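Local coordinates for Phosphoglucomutase/phosphomannomutase family protein (PDB 3UW2) that probably catalyses intramolecular phosphate transfer, as other phosphohexose mutases do, and carries a bound zinc ion, at residues Q180-I185 with G207-R212; G187-T192 with K215-E220; E291-R296 with F354-Y359; Q301-V306 with S331-K336. One frame throughout, in Å; residues are numbered along the deposited sequence.

Contact 1: Q180-I185 with G207-R212; sequences QYVERI and GPLATR
In the second alpha/beta/alpha domain, helices 178-186 and 206-216 pack through Tyr181 and Val182 on one and Leu209 and Arg212 on the other. The axes of 180-185 and 207-212 come within 11.1 Å, 33° from parallel, a spacing wide enough for branched aliphatic chains to fill. Val182 is central. Its CG2, set beside the backbone N while CG1 lies anti to it, reaches 3.6 Å from CD1 of Leu209, and the two side chains run past each other in opposite directions. The same methyl lies over one face of the Arg212 guanidinium, toward its rim, 3.9 Å from NE. An arginine suits this edge: with CG anti to the backbone N (chi1 -180°) and the chain extended on to NE, it covers Val182 and carries its charge on to a salt bridge between NH2 and Asp179. The other branch of the leucine fork, Leu209 CD2, comes obliquely to Tyr181 CD2 at 4.1 Å. One face of the tyrosine ring is covered by Ile185 CD1 from its own helix, while its hydroxyl is hydrogen-bonded to Asp363. Helix 101-107 adds Phe106 edge-to-face with the Tyr181 ring; helix 364-375 packs Leu365 on Tyr181 and Ala210, and strand 221-224 lies against Thr211.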
loop_
_atom_site.group_PDB
_atom_site.type_symbol
_atom_site.label_atom_id
_atom_site.label_comp_id
_atom_site.label_asym_id
_atom_site.label_seq_id
_atom_site.Cartn_x
_atom_site.Cartn_y
_atom_site.Cartn_z
ATOM N N GLN A 180 -8.079 19.919 7.300
ATOM C CA GLN A 180 -7.167 20.303 6.194
ATOM C C GLN A 180 -7.161 19.196 5.123
ATOM O O GLN A 180 -7.164 19.456 3.934
ATOM C CB GLN A 180 -5.718 20.438 6.625
ATOM C CG GLN A 180 -5.394 21.703 7.336
ATOM C CD GLN A 180 -3.945 21.749 7.730
ATOM O OE1 GLN A 180 -3.607 21.765 8.916
ATOM N NE2 GLN A 180 -3.079 21.811 6.743
ATOM N N TYR A 181 -7.110 17.964 5.564
ATOM C CA TYR A 181 -7.079 16.843 4.582
ATOM C C TYR A 181 -8.344 16.807 3.683
ATOM O O TYR A 181 -8.286 16.815 2.441
ATOM C CB TYR A 181 -6.952 15.576 5.360
ATOM C CG TYR A 181 -6.903 14.296 4.501
ATOM C CD1 TYR A 181 -5.724 13.885 3.871
ATOM C CD2 TYR A 181 -8.023 13.495 4.400
ATOM C CE1 TYR A 181 -5.716 12.664 3.111
ATOM C CE2 TYR A 181 -8.037 12.330 3.658
ATOM C CZ TYR A 181 -6.861 11.905 3.021
ATOM O OH TYR A 181 -6.869 10.688 2.297
ATOM N N VAL A 182 -9.504 16.749 4.315
ATOM C CA VAL A 182 -10.754 16.702 3.568
ATOM C C VAL A 182 -10.877 17.906 2.645
ATOM O O VAL A 182 -11.204 17.737 1.460
ATOM C CB VAL A 182 -11.988 16.597 4.497
ATOM C CG1 VAL A 182 -13.297 16.627 3.677
ATOM C CG2 VAL A 182 -11.881 15.288 5.336
ATOM N N GLU A 183 -10.593 19.103 3.163
ATOM C CA GLU A 183 -10.741 20.317 2.361
ATOM C C GLU A 183 -9.768 20.338 1.216
ATOM O O GLU A 183 -10.037 20.956 0.156
ATOM C CB GLU A 183 -10.539 21.575 3.211
ATOM C CG GLU A 183 -11.703 21.756 4.164
ATOM C CD GLU A 183 -11.355 22.655 5.344
ATOM O OE1 GLU A 183 -10.804 23.765 5.117
ATOM O OE2 GLU A 183 -11.643 22.259 6.500
ATOM N N ARG A 184 -8.634 19.660 1.421
ATOM C CA ARG A 184 -7.618 19.689 0.375
ATOM C C ARG A 184 -8.101 18.806 -0.777
ATOM O O ARG A 184 -7.937 19.173 -1.945
ATOM C CB ARG A 184 -6.218 19.325 0.918
ATOM C CG ARG A 184 -5.202 18.926 -0.136
ATOM C CD ARG A 184 -4.794 20.077 -1.078
ATOM N NE ARG A 184 -3.760 19.632 -2.015
ATOM C CZ ARG A 184 -4.010 18.938 -3.135
ATOM N NH1 ARG A 184 -5.264 18.603 -3.487
ATOM N NH2 ARG A 184 -3.007 18.552 -3.906
ATOM N N ILE A 185 -8.701 17.659 -0.482
ATOM C CA ILE A 185 -9.208 16.793 -1.526
ATOM C C ILE A 185 -10.485 17.348 -2.248
ATOM O O ILE A 185 -10.588 17.357 -3.511
ATOM C CB ILE A 185 -9.447 15.361 -0.991
ATOM C CG1 ILE A 185 -8.071 14.709 -0.580
ATOM C CG2 ILE A 185 -10.139 14.563 -2.085
ATOM C CD1 ILE A 185 -8.221 13.399 0.201
ATOM N N GLY A 207 -12.862 3.872 8.300
ATOM C CA GLY A 207 -14.312 4.134 8.198
ATOM C C GLY A 207 -14.821 5.559 8.439
ATOM O O GLY A 207 -15.469 6.158 7.558
ATOM N N PRO A 208 -14.514 6.141 9.616
ATOM C CA PRO A 208 -14.982 7.502 9.858
ATOM C C PRO A 208 -14.559 8.552 8.820
ATOM O O PRO A 208 -15.407 9.287 8.280
ATOM C CB PRO A 208 -14.427 7.822 11.266
ATOM C CG PRO A 208 -14.241 6.460 11.912
ATOM C CD PRO A 208 -13.739 5.605 10.750
ATOM N N LEU A 209 -13.265 8.695 8.553
ATOM C CA LEU A 209 -12.853 9.703 7.617
ATOM C C LEU A 209 -13.199 9.348 6.156
ATOM O O LEU A 209 -13.500 10.231 5.357
ATOM C CB LEU A 209 -11.344 9.903 7.716
ATOM C CG LEU A 209 -10.738 11.168 7.149
ATOM C CD1 LEU A 209 -11.459 12.462 7.600
ATOM C CD2 LEU A 209 -9.285 11.192 7.602
ATOM N N ALA A 210 -13.124 8.090 5.753
ATOM C CA ALA A 210 -13.547 7.801 4.352
ATOM C C ALA A 210 -15.028 8.151 4.113
ATOM O O ALA A 210 -15.358 8.767 3.083
ATOM C CB ALA A 210 -13.295 6.359 3.988
ATOM N N THR A 211 -15.898 7.864 5.093
ATOM C CA THR A 211 -17.320 8.189 4.920
ATOM C C THR A 211 -17.519 9.686 4.896
ATOM O O THR A 211 -18.248 10.193 4.048
ATOM C CB THR A 211 -18.236 7.465 5.933
ATOM O OG1 THR A 211 -17.758 7.704 7.269
ATOM C CG2 THR A 211 -18.180 5.949 5.644
ATOM N N ARG A 212 -16.832 10.394 5.807
ATOM C CA ARG A 212 -16.811 11.859 5.812
ATOM C C ARG A 212 -16.391 12.411 4.441
ATOM O O ARG A 212 -17.073 13.304 3.908
ATOM C CB ARG A 212 -15.834 12.385 6.848
ATOM C CG ARG A 212 -15.765 13.907 6.904
ATOM C CD ARG A 212 -14.855 14.391 8.047
ATOM N NE ARG A 212 -14.781 15.843 7.852
ATOM C CZ ARG A 212 -14.025 16.700 8.522
ATOM N NH1 ARG A 212 -13.264 16.295 9.504
ATOM N NH2 ARG A 212 -14.109 17.994 8.209
#

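Contact 2: G187-T192 with K215-E220; sequences GDIKLT and KALGCE
Leu191, Leu217, Cys219 and Ile189 supply the apolar part of this contact, in which the extended chain after helix 178-186 runs past the C-terminal end of helix 206-216. CD1 of Leu191 does most of the touching, lying 3.6 Å from SG of Cys219 and 3.9 Å from CB of Leu217. Leu191 has CG anti to its carbonyl carbon (chi1 -54°), which directs this methyl across to the turn. Ile189 adds a looser touch, its CG2 lying 4.3 Å from Leu217 CD2, and its side chain continues onto Ala369 and Arg370 of helix 364-375.

Methyl groups also rest on backbone oxygens. Leu217 CD2 sits 3.5 Å from the carbonyl O of Ile189, and Leu191 CD1 lies 3.7 Å from the carbonyl O of Leu217, so each leucine leans on the other segment's main chain.

The polar link is a single water, which accepts from Leu191 N at 2.7 Å and donates to Leu217 O at 2.8 Å, coupling the two backbones without a direct bond.

Within the turn, Gly218 ends the helix in a Schellman motif. Its positive phi of 105° would press a side chain against the carbonyl O of Leu217, and glycine has none.

With no direct hydrogen bond between the segments, the contact depends on shape and apolar burial: Leu217 is met by Ile189 on one hand and Leu191 on the other, Leu191 also touches the Cys219 sulfur, and the water satisfies the backbone N-H and carbonyl that it bridges.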
loop_
_atom_site.group_PDB
_atom_site.type_symbol
_atom_site.label_atom_id
_atom_site.label_comp_id
_atom_site.label_asym_id
_atom_site.label_seq_id
_atom_site.Cartn_x
_atom_site.Cartn_y
_atom_site.Cartn_z
ATOM N N GLY A 187 -11.614 20.497 -2.425
ATOM C CA GLY A 187 -11.320 21.696 -3.213
ATOM C C GLY A 187 -10.671 21.372 -4.566
ATOM O O GLY A 187 -10.662 22.224 -5.424
ATOM N N ASP A 188 -10.136 20.154 -4.779
ATOM C CA ASP A 188 -9.539 19.814 -6.107
ATOM C C ASP A 188 -10.368 18.791 -6.896
ATOM O O ASP A 188 -10.128 18.592 -8.066
ATOM C CB ASP A 188 -8.052 19.329 -6.027
ATOM C CG ASP A 188 -7.376 19.223 -7.436
ATOM O OD1 ASP A 188 -7.349 20.226 -8.215
ATOM O OD2 ASP A 188 -6.866 18.125 -7.790
ATOM N N ILE A 189 -11.304 18.120 -6.254
ATOM C CA ILE A 189 -12.106 17.122 -6.939
ATOM C C ILE A 189 -13.594 17.463 -6.837
ATOM O O ILE A 189 -14.164 17.591 -5.749
ATOM C CB ILE A 189 -11.834 15.690 -6.401
ATOM C CG1 ILE A 189 -10.376 15.242 -6.666
ATOM C CG2 ILE A 189 -12.854 14.747 -7.052
ATOM C CD1 ILE A 189 -10.003 13.885 -6.009
ATOM N N LYS A 190 -14.229 17.629 -7.980
ATOM C CA LYS A 190 -15.630 18.023 -8.035
ATOM C C LYS A 190 -16.322 16.970 -8.907
ATOM O O LYS A 190 -16.159 16.986 -10.130
ATOM C CB LYS A 190 -15.707 19.432 -8.664
ATOM C CG LYS A 190 -15.648 20.613 -7.681
ATOM C CD LYS A 190 -14.318 20.808 -6.961
ATOM C CE LYS A 190 -14.238 22.165 -6.280
ATOM N NZ LYS A 190 -14.853 22.135 -4.920
ATOM N N LEU A 191 -17.087 16.048 -8.309
ATOM C CA LEU A 191 -17.730 14.986 -9.116
ATOM C C LEU A 191 -18.787 15.495 -10.115
ATOM O O LEU A 191 -19.618 16.320 -9.769
ATOM C CB LEU A 191 -18.364 13.933 -8.215
ATOM C CG LEU A 191 -17.376 13.355 -7.192
ATOM C CD1 LEU A 191 -18.088 12.277 -6.453
ATOM C CD2 LEU A 191 -16.150 12.768 -7.871
ATOM N N THR A 192 -18.762 14.944 -11.329
ATOM C CA THR A 192 -19.746 15.214 -12.385
ATOM C C THR A 192 -21.170 15.010 -11.927
ATOM O O THR A 192 -22.034 15.820 -12.265
ATOM C CB THR A 192 -19.442 14.403 -13.643
ATOM O OG1 THR A 192 -18.163 14.817 -14.111
ATOM C CG2 THR A 192 -20.460 14.699 -14.767
ATOM N N LYS A 215 -18.945 11.566 1.541
ATOM C CA LYS A 215 -20.131 12.444 1.714
ATOM C C LYS A 215 -19.849 13.876 1.299
ATOM O O LYS A 215 -20.717 14.528 0.684
ATOM C CB LYS A 215 -20.756 12.387 3.131
ATOM C CG LYS A 215 -21.485 11.087 3.362
ATOM C CD LYS A 215 -22.057 10.947 4.774
ATOM C CE LYS A 215 -23.278 10.030 4.638
ATOM N NZ LYS A 215 -24.020 9.657 5.887
ATOM N N ALA A 216 -18.668 14.368 1.682
ATOM C CA ALA A 216 -18.208 15.695 1.298
ATOM C C ALA A 216 -18.100 15.835 -0.243
ATOM O O ALA A 216 -18.274 16.926 -0.782
ATOM C CB ALA A 216 -16.845 15.986 1.915
ATOM N N LEU A 217 -17.785 14.754 -0.945
ATOM C CA LEU A 217 -17.775 14.795 -2.418
ATOM C C LEU A 217 -19.209 14.719 -3.006
ATOM O O LEU A 217 -19.401 14.887 -4.215
ATOM C CB LEU A 217 -16.911 13.670 -2.983
ATOM C CG LEU A 217 -15.424 13.872 -2.670
ATOM C CD1 LEU A 217 -14.655 12.668 -3.159
ATOM C CD2 LEU A 217 -14.907 15.157 -3.304
ATOM N N GLY A 218 -20.199 14.448 -2.160
ATOM C CA GLY A 218 -21.600 14.471 -2.606
ATOM C C GLY A 218 -22.185 13.085 -2.778
ATOM O O GLY A 218 -23.261 12.952 -3.316
ATOM N N CYS A 219 -21.483 12.042 -2.345
ATOM C CA CYS A 219 -21.998 10.695 -2.548
ATOM C C CYS A 219 -22.864 10.230 -1.393
ATOM O O CYS A 219 -22.581 10.528 -0.201
ATOM C CB CYS A 219 -20.872 9.702 -2.747
ATOM S SG CYS A 219 -19.953 10.106 -4.247
ATOM N N GLU A 220 -23.876 9.464 -1.762
ATOM C CA GLU A 220 -24.669 8.685 -0.800
ATOM C C GLU A 220 -23.983 7.354 -0.557
ATOM O O GLU A 220 -23.432 6.747 -1.477
ATOM C CB GLU A 220 -26.115 8.452 -1.298
ATOM C CG GLU A 220 -27.025 9.595 -0.935
ATOM C CD GLU A 220 -28.438 9.391 -1.476
ATOM O OE1 GLU A 220 -29.012 10.386 -2.015
ATOM O OE2 GLU A 220 -28.958 8.237 -1.372
HETATM O O HOH W 1 -18.039 16.628 -5.857
#

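Contact 3: E291-R296 with F354-Y359; sequences EEVLSR and FKDRWY
Arg296 and Asp356 meet in a two-pronged salt bridge. The arginine comes end-on, Arg296 NH2 giving a bond of 2.8 Å to Asp356 OD2 (169° at the hydrogen) and Arg296 NH1 one of 3.0 Å to Asp356 OD1. OD1 uses its syn lone pair, while OD2 is met on its syn side from out of the carboxylate plane; the two planes are 32° apart. Asp356 also binds Arg370 through OD2 and Asn297 through OD1. Glu292, one helical turn before Arg296, holds the guanidinium side-on: Arg296 NE bonds to Glu292 OE2 and Arg296 NH2 to Glu292 OE1, each at 2.7 Å. NH2 is therefore shared by two acids, and four bonds fix the group's rotation.

The acidic partner sits on a type II turn, Lys355 to Trp358, which follows edge strand 352-354 of the third alpha/beta/alpha domain and faces the end of helix 282-296. Asp356 and Arg357 are its central residues, Arg357 with a positive phi of 66°.

Nonpolar packing comes from Arg357, whose CD lies over one face of the Arg296 guanidinium, 3.6 Å from NH1. Its own charge is matched by Asp188 and Glu373, which should offset the nearness of Arg296. Val293 CG2 packs 4.0 Å from Asp356 OD2.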
loop_
_atom_site.group_PDB
_atom_site.type_symbol
_atom_site.label_atom_id
_atom_site.label_comp_id
_atom_site.label_asym_id
_atom_site.label_seq_id
_atom_site.Cartn_x
_atom_site.Cartn_y
_atom_site.Cartn_z
ATOM N N GLU A 291 -4.604 6.432 -18.000
ATOM C CA GLU A 291 -5.214 7.071 -19.138
ATOM C C GLU A 291 -5.568 8.526 -18.807
ATOM O O GLU A 291 -5.236 9.445 -19.562
ATOM C CB GLU A 291 -6.430 6.275 -19.613
ATOM C CG GLU A 291 -7.375 7.014 -20.567
ATOM C CD GLU A 291 -8.512 6.094 -21.057
ATOM O OE1 GLU A 291 -9.097 5.320 -20.241
ATOM O OE2 GLU A 291 -8.797 6.139 -22.271
ATOM N N GLU A 292 -6.251 8.744 -17.710
ATOM C CA GLU A 292 -6.645 10.113 -17.353
ATOM C C GLU A 292 -5.390 11.020 -17.060
ATOM O O GLU A 292 -5.287 12.158 -17.545
ATOM C CB GLU A 292 -7.582 10.054 -16.140
ATOM C CG GLU A 292 -8.285 11.380 -15.850
ATOM C CD GLU A 292 -7.357 12.463 -15.317
ATOM O OE1 GLU A 292 -6.437 12.132 -14.536
ATOM O OE2 GLU A 292 -7.527 13.654 -15.706
ATOM N N VAL A 293 -4.421 10.493 -16.299
ATOM C CA VAL A 293 -3.201 11.261 -15.979
ATOM C C VAL A 293 -2.426 11.599 -17.246
ATOM O O VAL A 293 -2.005 12.729 -17.429
ATOM C CB VAL A 293 -2.343 10.490 -14.936
ATOM C CG1 VAL A 293 -0.895 11.008 -14.767
ATOM C CG2 VAL A 293 -3.084 10.429 -13.621
ATOM N N LEU A 294 -2.237 10.613 -18.124
ATOM C CA LEU A 294 -1.472 10.858 -19.335
ATOM C C LEU A 294 -2.139 11.863 -20.302
ATOM O O LEU A 294 -1.454 12.593 -21.057
ATOM C CB LEU A 294 -1.170 9.535 -20.050
ATOM C CG LEU A 294 -0.135 8.699 -19.279
ATOM C CD1 LEU A 294 -0.207 7.295 -19.930
ATOM C CD2 LEU A 294 1.280 9.335 -19.418
ATOM N N SER A 295 -3.465 11.943 -20.242
ATOM C CA SER A 295 -4.194 12.896 -21.027
ATOM C C SER A 295 -3.768 14.290 -20.641
ATOM O O SER A 295 -3.769 15.122 -21.480
ATOM C CB SER A 295 -5.721 12.710 -20.814
ATOM O OG SER A 295 -6.155 13.480 -19.707
ATOM N N ARG A 296 -3.319 14.534 -19.399
ATOM C CA ARG A 296 -2.783 15.852 -18.972
ATOM C C ARG A 296 -1.241 15.938 -18.871
ATOM O O ARG A 296 -0.710 17.000 -18.591
ATOM C CB ARG A 296 -3.427 16.344 -17.624
ATOM C CG ARG A 296 -4.973 16.591 -17.729
ATOM C CD ARG A 296 -5.674 16.844 -16.368
ATOM N NE ARG A 296 -5.659 15.650 -15.509
ATOM C CZ ARG A 296 -4.759 15.385 -14.556
ATOM N NH1 ARG A 296 -3.764 16.245 -14.298
ATOM N NH2 ARG A 296 -4.835 14.248 -13.887
ATOM N N PHE A 354 -0.366 8.714 -6.276
ATOM C CA PHE A 354 -0.549 9.910 -7.137
ATOM C C PHE A 354 0.440 10.991 -6.709
ATOM O O PHE A 354 0.361 11.440 -5.571
ATOM C CB PHE A 354 -1.971 10.514 -6.980
ATOM C CG PHE A 354 -3.067 9.635 -7.546
ATOM C CD1 PHE A 354 -3.441 9.755 -8.897
ATOM C CD2 PHE A 354 -3.654 8.608 -6.747
ATOM C CE1 PHE A 354 -4.435 8.912 -9.442
ATOM C CE2 PHE A 354 -4.649 7.800 -7.301
ATOM C CZ PHE A 354 -5.028 7.948 -8.631
ATOM N N LYS A 355 1.341 11.386 -7.620
ATOM C CA LYS A 355 2.093 12.596 -7.464
ATOM C C LYS A 355 1.341 13.678 -8.209
ATOM O O LYS A 355 1.151 14.780 -7.672
ATOM C CB LYS A 355 3.524 12.447 -7.992
ATOM C CG LYS A 355 4.332 13.752 -7.972
ATOM C CD LYS A 355 4.452 14.330 -6.564
ATOM C CE LYS A 355 5.091 15.715 -6.683
ATOM N NZ LYS A 355 6.138 15.565 -5.654
ATOM N N ASP A 356 0.861 13.382 -9.415
ATOM C CA ASP A 356 -0.035 14.360 -10.144
ATOM C C ASP A 356 -1.143 14.881 -9.242
ATOM O O ASP A 356 -1.902 14.061 -8.677
ATOM C CB ASP A 356 -0.645 13.596 -11.323
ATOM C CG ASP A 356 -1.762 14.354 -11.998
ATOM O OD1 ASP A 356 -1.404 15.255 -12.754
ATOM O OD2 ASP A 356 -2.950 14.012 -11.843
ATOM N N ARG A 357 -1.188 16.204 -9.003
ATOM C CA ARG A 357 -2.258 16.893 -8.216
ATOM C C ARG A 357 -2.259 16.479 -6.751
ATOM O O ARG A 357 -3.219 16.747 -6.010
ATOM C CB ARG A 357 -3.659 16.601 -8.803
ATOM C CG ARG A 357 -3.837 17.183 -10.202
ATOM C CD ARG A 357 -5.078 16.627 -10.926
ATOM N NE ARG A 357 -6.334 16.842 -10.169
ATOM C CZ ARG A 357 -7.415 16.095 -10.347
ATOM N NH1 ARG A 357 -7.439 15.069 -11.259
ATOM N NH2 ARG A 357 -8.452 16.322 -9.587
ATOM N N TRP A 358 -1.183 15.832 -6.337
ATOM C CA TRP A 358 -1.141 15.271 -4.987
ATOM C C TRP A 358 0.256 15.344 -4.369
ATOM O O TRP A 358 0.998 16.243 -4.690
ATOM C CB TRP A 358 -1.770 13.864 -5.014
ATOM C CG TRP A 358 -2.094 13.223 -3.653
ATOM C CD1 TRP A 358 -1.717 11.967 -3.189
ATOM C CD2 TRP A 358 -3.001 13.751 -2.649
ATOM N NE1 TRP A 358 -2.288 11.723 -1.953
ATOM C CE2 TRP A 358 -3.057 12.776 -1.584
ATOM C CE3 TRP A 358 -3.719 14.964 -2.516
ATOM C CZ2 TRP A 358 -3.828 12.986 -0.426
ATOM C CZ3 TRP A 358 -4.473 15.162 -1.367
ATOM C CH2 TRP A 358 -4.509 14.212 -0.336
ATOM N N TYR A 359 0.639 14.391 -3.502
ATOM C CA TYR A 359 1.886 14.476 -2.723
ATOM C C TYR A 359 2.763 13.231 -2.939
ATOM O O TYR A 359 3.875 13.149 -2.430
ATOM C CB TYR A 359 1.542 14.581 -1.207
ATOM C CG TYR A 359 0.778 15.843 -0.968
ATOM C CD1 TYR A 359 1.444 17.038 -0.840
ATOM C CD2 TYR A 359 -0.637 15.848 -0.946
ATOM C CE1 TYR A 359 0.730 18.232 -0.652
ATOM C CE2 TYR A 359 -1.353 17.024 -0.750
ATOM C CZ TYR A 359 -0.665 18.189 -0.630
ATOM O OH TYR A 359 -1.384 19.342 -0.497
#

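Contact 4: Q301-V306 with S331-K336; sequences QIIYDV and SLVKAK
Ile303 reaches the helix with two branches, closely at Lys336 and more loosely at Val333. The closer part is Ile303 CD1, 4.0 Å from the carbonyl carbon of Lys336 and 4.2 Å from that residue's CG, so the methyl rests on the helix backbone and the root of the lysine chain together. Ile303 sends CG1 out beside its backbone N (chi1 -59°) and carries it on in an extended course, placing CD1 at the helix. Its shorter branch, CG2, only comes within 4.5 Å of Val333 CG1. Branched aliphatic residues suit this buried layer between sheet and helix, where the segments meet without any hydrogen bond between them; Ala345 of strand 344-346 adds to it by touching both Ile303 and Val333. Strand 301-305 lies in the middle of the third domain's sheet, between parallel strands 322-326 and 344-346, and helix 330-340 is the connection of the beta-alpha-beta crossover that links those two strands and spans the central one. Beyond its root, the lysine chain leaves the contact: it bends at chi2 (62°), its CG lies near Ile303, and its ammonium end leads away to a cation-pi interaction with Trp326 and a long, weak ion pair with Glu339.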
loop_
_atom_site.group_PDB
_atom_site.type_symbol
_atom_site.label_atom_id
_atom_site.label_comp_id
_atom_site.label_asym_id
_atom_site.label_seq_id
_atom_site.Cartn_x
_atom_site.Cartn_y
_atom_site.Cartn_z
ATOM N N GLN A 301 6.179 8.996 -17.478
ATOM C CA GLN A 301 6.392 7.579 -17.079
ATOM C C GLN A 301 5.256 7.140 -16.163
ATOM O O GLN A 301 4.767 7.951 -15.401
ATOM C CB GLN A 301 7.726 7.426 -16.361
ATOM C CG GLN A 301 8.905 7.530 -17.347
ATOM C CD GLN A 301 10.234 7.535 -16.639
ATOM O OE1 GLN A 301 10.521 8.394 -15.747
ATOM N NE2 GLN A 301 11.063 6.556 -17.004
ATOM N N ILE A 302 4.860 5.869 -16.236
ATOM C CA ILE A 302 3.878 5.317 -15.282
ATOM C C ILE A 302 4.563 4.104 -14.704
ATOM O O ILE A 302 5.007 3.216 -15.466
ATOM C CB ILE A 302 2.582 4.869 -16.006
ATOM C CG1 ILE A 302 1.945 6.042 -16.795
ATOM C CG2 ILE A 302 1.599 4.163 -15.017
ATOM C CD1 ILE A 302 1.466 7.220 -15.949
ATOM N N ILE A 303 4.737 4.093 -13.395
ATOM C CA ILE A 303 5.476 3.015 -12.710
ATOM C C ILE A 303 4.536 1.911 -12.186
ATOM O O ILE A 303 3.522 2.203 -11.577
ATOM C CB ILE A 303 6.310 3.585 -11.528
ATOM C CG1 ILE A 303 7.312 4.663 -12.062
ATOM C CG2 ILE A 303 7.078 2.419 -10.816
ATOM C CD1 ILE A 303 7.878 5.633 -10.976
ATOM N N TYR A 304 4.888 0.646 -12.400
ATOM C CA TYR A 304 4.154 -0.406 -11.759
ATOM C C TYR A 304 5.137 -1.559 -11.486
ATOM O O TYR A 304 6.276 -1.520 -11.953
ATOM C CB TYR A 304 3.016 -0.871 -12.667
ATOM C CG TYR A 304 3.469 -1.239 -14.082
ATOM C CD1 TYR A 304 3.783 -2.575 -14.427
ATOM C CD2 TYR A 304 3.558 -0.266 -15.074
ATOM C CE1 TYR A 304 4.164 -2.917 -15.712
ATOM C CE2 TYR A 304 3.929 -0.594 -16.377
ATOM C CZ TYR A 304 4.225 -1.920 -16.690
ATOM O OH TYR A 304 4.584 -2.252 -17.991
ATOM N N ASP A 305 4.703 -2.605 -10.785
ATOM C CA ASP A 305 5.654 -3.624 -10.336
ATOM C C ASP A 305 5.554 -4.877 -11.219
ATOM O O ASP A 305 4.629 -5.022 -12.023
ATOM C CB ASP A 305 5.443 -3.878 -8.827
ATOM C CG ASP A 305 4.141 -4.687 -8.515
ATOM O OD1 ASP A 305 3.030 -4.308 -8.977
ATOM O OD2 ASP A 305 4.259 -5.727 -7.808
ATOM N N VAL A 306 6.534 -5.770 -11.125
ATOM C CA VAL A 306 6.552 -6.989 -11.902
ATOM C C VAL A 306 5.408 -8.007 -11.710
ATOM O O VAL A 306 5.370 -9.042 -12.406
ATOM C CB VAL A 306 7.832 -7.742 -11.597
ATOM C CG1 VAL A 306 9.037 -7.036 -12.279
ATOM C CG2 VAL A 306 7.947 -7.953 -10.081
ATOM N N SER A 331 7.680 0.566 -0.708
ATOM C CA SER A 331 8.699 1.594 -0.391
ATOM C C SER A 331 9.666 1.707 -1.558
ATOM O O SER A 331 10.178 2.772 -1.819
ATOM C CB SER A 331 9.476 1.277 0.894
ATOM O OG SER A 331 8.552 1.097 1.956
ATOM N N LEU A 332 9.904 0.592 -2.268
ATOM C CA LEU A 332 10.737 0.617 -3.467
ATOM C C LEU A 332 10.081 1.396 -4.597
ATOM O O LEU A 332 10.755 2.156 -5.289
ATOM C CB LEU A 332 11.025 -0.818 -3.923
ATOM C CG LEU A 332 11.602 -1.724 -2.815
ATOM C CD1 LEU A 332 12.071 -3.028 -3.430
ATOM C CD2 LEU A 332 12.788 -1.114 -2.123
ATOM N N VAL A 333 8.754 1.257 -4.765
ATOM C CA VAL A 333 7.997 2.005 -5.760
ATOM C C VAL A 333 8.021 3.499 -5.425
ATOM O O VAL A 333 8.260 4.343 -6.304
ATOM C CB VAL A 333 6.529 1.503 -5.854
ATOM C CG1 VAL A 333 5.639 2.514 -6.598
ATOM C CG2 VAL A 333 6.495 0.130 -6.527
ATOM N N LYS A 334 7.829 3.826 -4.150
ATOM C CA LYS A 334 7.950 5.190 -3.713
ATOM C C LYS A 334 9.333 5.798 -3.992
ATOM O O LYS A 334 9.423 6.950 -4.424
ATOM C CB LYS A 334 7.651 5.249 -2.235
ATOM C CG LYS A 334 7.656 6.613 -1.660
ATOM C CD LYS A 334 6.326 7.305 -1.849
ATOM C CE LYS A 334 6.365 8.696 -1.166
ATOM N NZ LYS A 334 6.598 8.653 0.325
ATOM N N ALA A 335 10.410 5.066 -3.677
ATOM C CA ALA A 335 11.757 5.572 -3.957
ATOM C C ALA A 335 11.883 5.841 -5.460
ATOM O O ALA A 335 12.515 6.794 -5.871
ATOM C CB ALA A 335 12.811 4.528 -3.508
ATOM N N LYS A 336 11.379 4.921 -6.297
ATOM C CA LYS A 336 11.494 5.064 -7.746
ATOM C C LYS A 336 10.687 6.287 -8.262
ATOM O O LYS A 336 11.145 7.079 -9.089
ATOM C CB LYS A 336 11.056 3.749 -8.443
ATOM C CG LYS A 336 11.387 3.650 -9.972
ATOM C CD LYS A 336 12.917 3.712 -10.169
ATOM C CE LYS A 336 13.382 3.335 -11.556
ATOM N NZ LYS A 336 14.891 3.438 -11.577
#

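How the contacts relate
From the N terminus, segment 180-185 enters contact 1 and the next, 187-192, enters contact 2; both find their partners on or just after helix 206-216, so the two loops cross, and Val182 touches Ala216 between them. Contact 3 opens later, at helix 282-296, and closes only after strand 352-354. Contact 4 opens and closes within that span, Leu294 packing on Ile302 where helix and strand follow each other. Contacts 1 and 2 thus join parts of the second domain, contacts 3 and 4 parts of the third. The domains meet partly through segment 354-359: Asp188 pairs with Arg357, Arg184 reaches Arg357 O and Tyr359, and Ile185 packs on Trp358.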